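Local structure of nitrite reductase (Hyphomicrobium denitrificans, 2DV6) at residues A[136-141]-A[176-181]; A[170-175]-A[213-218]. The protein probably catalyses the copper-dependent reduction of nitrite to nitric oxide, with cytochrome c as electron donor, a step of denitrification. One frame throughout, in Å; residues are numbered along the deposited sequence.

Contact 1. Residues A[136-141]-A[176-181]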
# COMPACT_ATOMS: atom_id res chain seq x y z
N ALA A 136 -28.98 -23.21 20.62
CA ALA A 136 -28.15 -24.00 21.52
C ALA A 136 -27.39 -23.11 22.54
O ALA A 136 -27.18 -21.92 22.28
CB ALA A 136 -27.19 -24.84 20.74
N GLU A 137 -27.03 -23.68 23.69
CA GLU A 137 -26.29 -22.91 24.71
C GLU A 137 -24.91 -22.55 24.13
O GLU A 137 -24.39 -23.25 23.21
CB GLU A 137 -26.13 -23.68 26.03
CG GLU A 137 -27.43 -24.06 26.77
CD GLU A 137 -28.36 -22.87 27.15
OE1 GLU A 137 -29.62 -23.08 27.09
OE2 GLU A 137 -27.89 -21.74 27.52
N MET A 138 -24.35 -21.44 24.60
CA MET A 138 -22.98 -21.04 24.20
C MET A 138 -22.03 -22.13 24.64
O MET A 138 -22.24 -22.73 25.69
CB MET A 138 -22.56 -19.75 24.89
CG MET A 138 -23.56 -18.61 24.74
SD MET A 138 -22.99 -17.16 25.62
CE MET A 138 -21.86 -16.64 24.39
N LYS A 139 -20.99 -22.40 23.85
CA LYS A 139 -19.99 -23.40 24.24
C LYS A 139 -18.66 -23.02 23.66
O LYS A 139 -18.60 -22.26 22.70
CB LYS A 139 -20.36 -24.81 23.74
CG LYS A 139 -20.43 -24.88 22.20
CD LYS A 139 -20.50 -26.35 21.70
CE LYS A 139 -20.59 -26.43 20.17
NZ LYS A 139 -19.90 -25.28 19.45
N SER A 140 -17.60 -23.58 24.22
CA SER A 140 -16.25 -23.29 23.79
C SER A 140 -15.34 -24.27 24.50
O SER A 140 -15.78 -25.01 25.35
CB SER A 140 -15.87 -21.85 24.19
OG SER A 140 -15.65 -21.78 25.58
N SER A 141 -14.06 -24.25 24.16
CA SER A 141 -13.11 -25.02 24.92
C SER A 141 -12.60 -24.33 26.16
O SER A 141 -11.65 -24.82 26.76
CB SER A 141 -11.91 -25.38 24.04
OG SER A 141 -11.34 -24.18 23.58
N GLN A 176 -13.94 -18.97 28.71
CA GLN A 176 -14.89 -18.67 27.66
C GLN A 176 -15.19 -17.16 27.61
O GLN A 176 -15.68 -16.57 28.61
CB GLN A 176 -16.21 -19.41 27.87
CG GLN A 176 -17.24 -19.12 26.75
CD GLN A 176 -18.41 -20.08 26.80
OE1 GLN A 176 -19.56 -19.66 27.01
NE2 GLN A 176 -18.13 -21.37 26.63
N LEU A 177 -14.95 -16.57 26.44
CA LEU A 177 -15.20 -15.15 26.24
C LEU A 177 -16.54 -14.94 25.48
O LEU A 177 -17.24 -13.94 25.67
CB LEU A 177 -14.02 -14.54 25.44
CG LEU A 177 -14.18 -13.09 24.88
CD1 LEU A 177 -14.56 -12.12 26.01
CD2 LEU A 177 -12.88 -12.65 24.23
N ASP A 178 -16.89 -15.88 24.62
CA ASP A 178 -18.13 -15.81 23.84
C ASP A 178 -18.30 -17.21 23.29
O ASP A 178 -17.41 -18.06 23.45
CB ASP A 178 -17.96 -14.80 22.70
CG ASP A 178 -19.29 -14.34 22.08
OD1 ASP A 178 -19.22 -13.37 21.28
OD2 ASP A 178 -20.38 -14.91 22.37
N ASP A 179 -19.41 -17.47 22.63
CA ASP A 179 -19.61 -18.76 21.96
C ASP A 179 -18.42 -19.02 21.04
O ASP A 179 -18.05 -18.17 20.21
CB ASP A 179 -20.91 -18.69 21.16
CG ASP A 179 -21.28 -20.01 20.51
OD1 ASP A 179 -21.61 -20.00 19.29
OD2 ASP A 179 -21.25 -21.05 21.20
N ASN A 180 -17.79 -20.19 21.19
CA ASN A 180 -16.70 -20.61 20.33
C ASN A 180 -15.48 -19.66 20.41
O ASN A 180 -14.67 -19.56 19.49
CB ASN A 180 -17.23 -20.82 18.90
CG ASN A 180 -16.28 -21.61 18.00
OD1 ASN A 180 -15.34 -22.25 18.48
ND2 ASN A 180 -16.53 -21.56 16.69
N THR A 181 -15.38 -18.91 21.52
CA THR A 181 -14.27 -17.95 21.66
C THR A 181 -13.71 -17.87 23.07
O THR A 181 -14.45 -17.89 24.07
CB THR A 181 -14.51 -16.60 20.86
OG1 THR A 181 -14.08 -15.45 21.60
CG2 THR A 181 -15.90 -16.44 20.45
O HOH W 1 -23.28 -22.76 20.86
O HOH W 2 -21.72 -21.35 28.07
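Asp179 OD2 is gripped by a backbone amide of 136-141 and by a water. Lys139 N donates to Asp179 OD2 at 3.0 Å, nearly along the C-O axis of the carboxylate, and the bond is close to straight (164°). The water donates to Asp179 OD2 and to Glu137 O, so it ties the carboxylate to the residue two places earlier. With CG anti to the backbone N (chi1 -175°), the Asp179 side chain swings out to meet this backbone. One residue on, Asn180 N donates to Lys139 O at 2.7 Å. Lys139 thus uses both its N-H and its C=O across the contact. Gln176 stretches its extended chain alongside Ser140 and donates an NE2 proton to Ser140 OG at 2.7 Å, close to its own amide plane. Ser140 OG is also bonded to Gly142 N. A second water links Gln176 OE1 to Met138 O, so both ends of the amide are held. Met138 bends at its sulfur, which brings Met138 CE to 3.9 Å from Asp179 CB. Asp178 to Thr181 form a type II beta turn. It overlaps a classic beta bulge, in which Leu177 N and Asp178 N both donate to Thr181 O. This turn joins strands 163-178 and 181-188, and the linker after strand 125-131 lies against it. Ser331, Val332 and Gly309 bond to the same hairpin end.

Contact 2. Residues A[170-175]-A[213-218]; sequences TVEVKG and KDSLMV
Glu172 reaches from strand 163-178 into the loop 213-218, its CB directed toward that loop. Glu172 CG lies anti to the carbonyl carbon (chi1 -50°) and passes 3.9 Å from Ser215 OG. Beyond CG the chain is extended and carries the carboxylate up to the loop backbone. There Glu172 CD sits 3.6 Å from Ser215 CA. The two oxygens take two successive amides. Glu172 OE2 accepts from Leu216 N at 2.8 Å, in a nearly straight bond (166°). This donor stands above the carboxylate plane, 38° out of it. Glu172 OE1 accepts from Met217 N at 3.0 Å through its syn lone pair. OE1 is also bonded to His219 NE2, so this oxygen joins the loop backbone to the imidazole. The first methylenes of Met217 lie against this oxygen, and Met217 CB is 3.4 Å from Glu172 OE1. Trp186 of strand 181-188 touches the side chains of both Glu172 and Met217.

Water also bridges the strand and the loop. One molecule accepts from Glu172 N and donates to Ser215 OG. The serine hydroxyl also bonds to Asn211 OD1, and Asn211 ND2 holds Met217 O, so a second residue fixes the loop. The loop also meets another copy of the protein: Leu216 packs on Ser88 and Met217 on Arg87 of the second subunit.

His219 binds copper together with Cys260, His268 and Met273. Glu172 is therefore a second-shell residue, and its bond to NE2 is consistent with holding the orientation of a metal ligand. Its negative charge would be expected to polarise the imidazole. The four ligands form the His-Cys-His-Met set characteristic of a type 1 copper site in a cupredoxin domain.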
# COMPACT_ATOMS: atom_id res chain seq x y z
N THR A 170 -4.88 -16.22 43.09
CA THR A 170 -4.76 -15.63 41.74
C THR A 170 -4.47 -16.73 40.74
O THR A 170 -3.50 -17.48 40.88
CB THR A 170 -3.73 -14.49 41.67
OG1 THR A 170 -2.44 -14.97 42.12
CG2 THR A 170 -4.17 -13.36 42.59
N VAL A 171 -5.39 -16.90 39.79
CA VAL A 171 -5.27 -17.96 38.79
C VAL A 171 -5.42 -17.43 37.36
O VAL A 171 -6.36 -16.70 37.07
CB VAL A 171 -6.17 -19.26 39.11
CG1 VAL A 171 -7.05 -19.08 40.26
CG2 VAL A 171 -6.97 -19.73 37.94
N GLU A 172 -4.48 -17.84 36.50
CA GLU A 172 -4.52 -17.62 35.06
C GLU A 172 -5.15 -18.84 34.38
O GLU A 172 -4.70 -19.96 34.55
CB GLU A 172 -3.11 -17.32 34.52
CG GLU A 172 -2.38 -16.21 35.36
CD GLU A 172 -0.88 -16.13 35.10
OE1 GLU A 172 -0.22 -15.32 35.76
OE2 GLU A 172 -0.35 -16.84 34.22
N VAL A 173 -6.22 -18.61 33.61
CA VAL A 173 -7.01 -19.71 33.11
C VAL A 173 -7.55 -19.38 31.72
O VAL A 173 -7.98 -18.24 31.46
CB VAL A 173 -8.18 -20.02 34.11
CG1 VAL A 173 -9.05 -18.80 34.36
CG2 VAL A 173 -9.02 -21.18 33.63
N LYS A 174 -7.54 -20.36 30.83
CA LYS A 174 -8.23 -20.21 29.55
C LYS A 174 -9.73 -20.21 29.79
O LYS A 174 -10.29 -21.22 30.21
CB LYS A 174 -7.85 -21.35 28.60
CG LYS A 174 -8.59 -21.31 27.25
CD LYS A 174 -8.37 -22.64 26.56
CE LYS A 174 -8.90 -22.64 25.16
NZ LYS A 174 -8.38 -23.86 24.48
N GLY A 175 -10.37 -19.07 29.54
CA GLY A 175 -11.78 -18.89 29.81
C GLY A 175 -12.63 -18.70 28.57
O GLY A 175 -12.13 -18.28 27.50
N LYS A 213 0.66 -21.96 41.53
CA LYS A 213 2.01 -22.29 41.04
C LYS A 213 2.22 -22.32 39.53
O LYS A 213 3.36 -22.17 39.06
CB LYS A 213 2.49 -23.60 41.66
CG LYS A 213 1.74 -24.81 41.21
CD LYS A 213 2.55 -25.99 41.73
CE LYS A 213 1.82 -27.27 41.66
NZ LYS A 213 2.85 -28.29 42.08
N ASP A 214 1.13 -22.50 38.77
CA ASP A 214 1.17 -22.46 37.29
C ASP A 214 1.04 -21.04 36.70
O ASP A 214 1.06 -20.87 35.50
CB ASP A 214 0.13 -23.43 36.70
CG ASP A 214 0.37 -24.88 37.16
OD1 ASP A 214 1.52 -25.22 37.45
OD2 ASP A 214 -0.57 -25.68 37.22
N SER A 215 0.92 -20.03 37.55
CA SER A 215 0.82 -18.66 37.07
C SER A 215 2.17 -18.28 36.45
O SER A 215 3.21 -18.63 37.00
CB SER A 215 0.44 -17.70 38.19
OG SER A 215 -0.92 -17.89 38.57
N LEU A 216 2.16 -17.58 35.32
CA LEU A 216 3.40 -17.02 34.77
C LEU A 216 3.78 -15.74 35.49
O LEU A 216 4.96 -15.39 35.55
CB LEU A 216 3.26 -16.70 33.28
CG LEU A 216 2.98 -17.86 32.31
CD1 LEU A 216 3.05 -17.40 30.86
CD2 LEU A 216 3.96 -19.00 32.53
N MET A 217 2.78 -15.02 36.00
CA MET A 217 3.00 -13.64 36.40
C MET A 217 2.97 -13.56 37.91
O MET A 217 2.28 -14.35 38.55
CB MET A 217 1.89 -12.71 35.84
CG MET A 217 1.69 -12.81 34.34
SD MET A 217 3.24 -12.47 33.48
CE MET A 217 2.72 -12.68 31.75
N VAL A 218 3.65 -12.58 38.48
CA VAL A 218 3.27 -12.19 39.82
C VAL A 218 1.92 -11.48 39.86
O VAL A 218 1.52 -10.83 38.86
CB VAL A 218 4.40 -11.50 40.66
CG1 VAL A 218 5.78 -11.61 40.02
CG2 VAL A 218 4.03 -10.12 41.24
O HOH W 3 -0.40 -19.59 33.45
O HOH W 4 -2.65 -19.82 37.44
O HOH W 5 -2.16 -21.04 34.75

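In the fold
Both contacts use strand 163-178, contact 2 in its second half and contact 1 at its end and the turn beyond. They meet directly where Lys174 NZ bonds to Ser141 OG, and their centres are about 21 Å apart. Contact 1 is a surface contact away from the copper sites. It fastens an irregular linker to a hairpin end through several separate bonds, backbone and side chain, with bridging waters. Contact 2 is partly buried. Its direct hydrogen bonds converge on one carboxylate, which also reaches a copper ligand. The second subunit touches contact 2, whereas no other chain of the assembly touches the segments of contact 1.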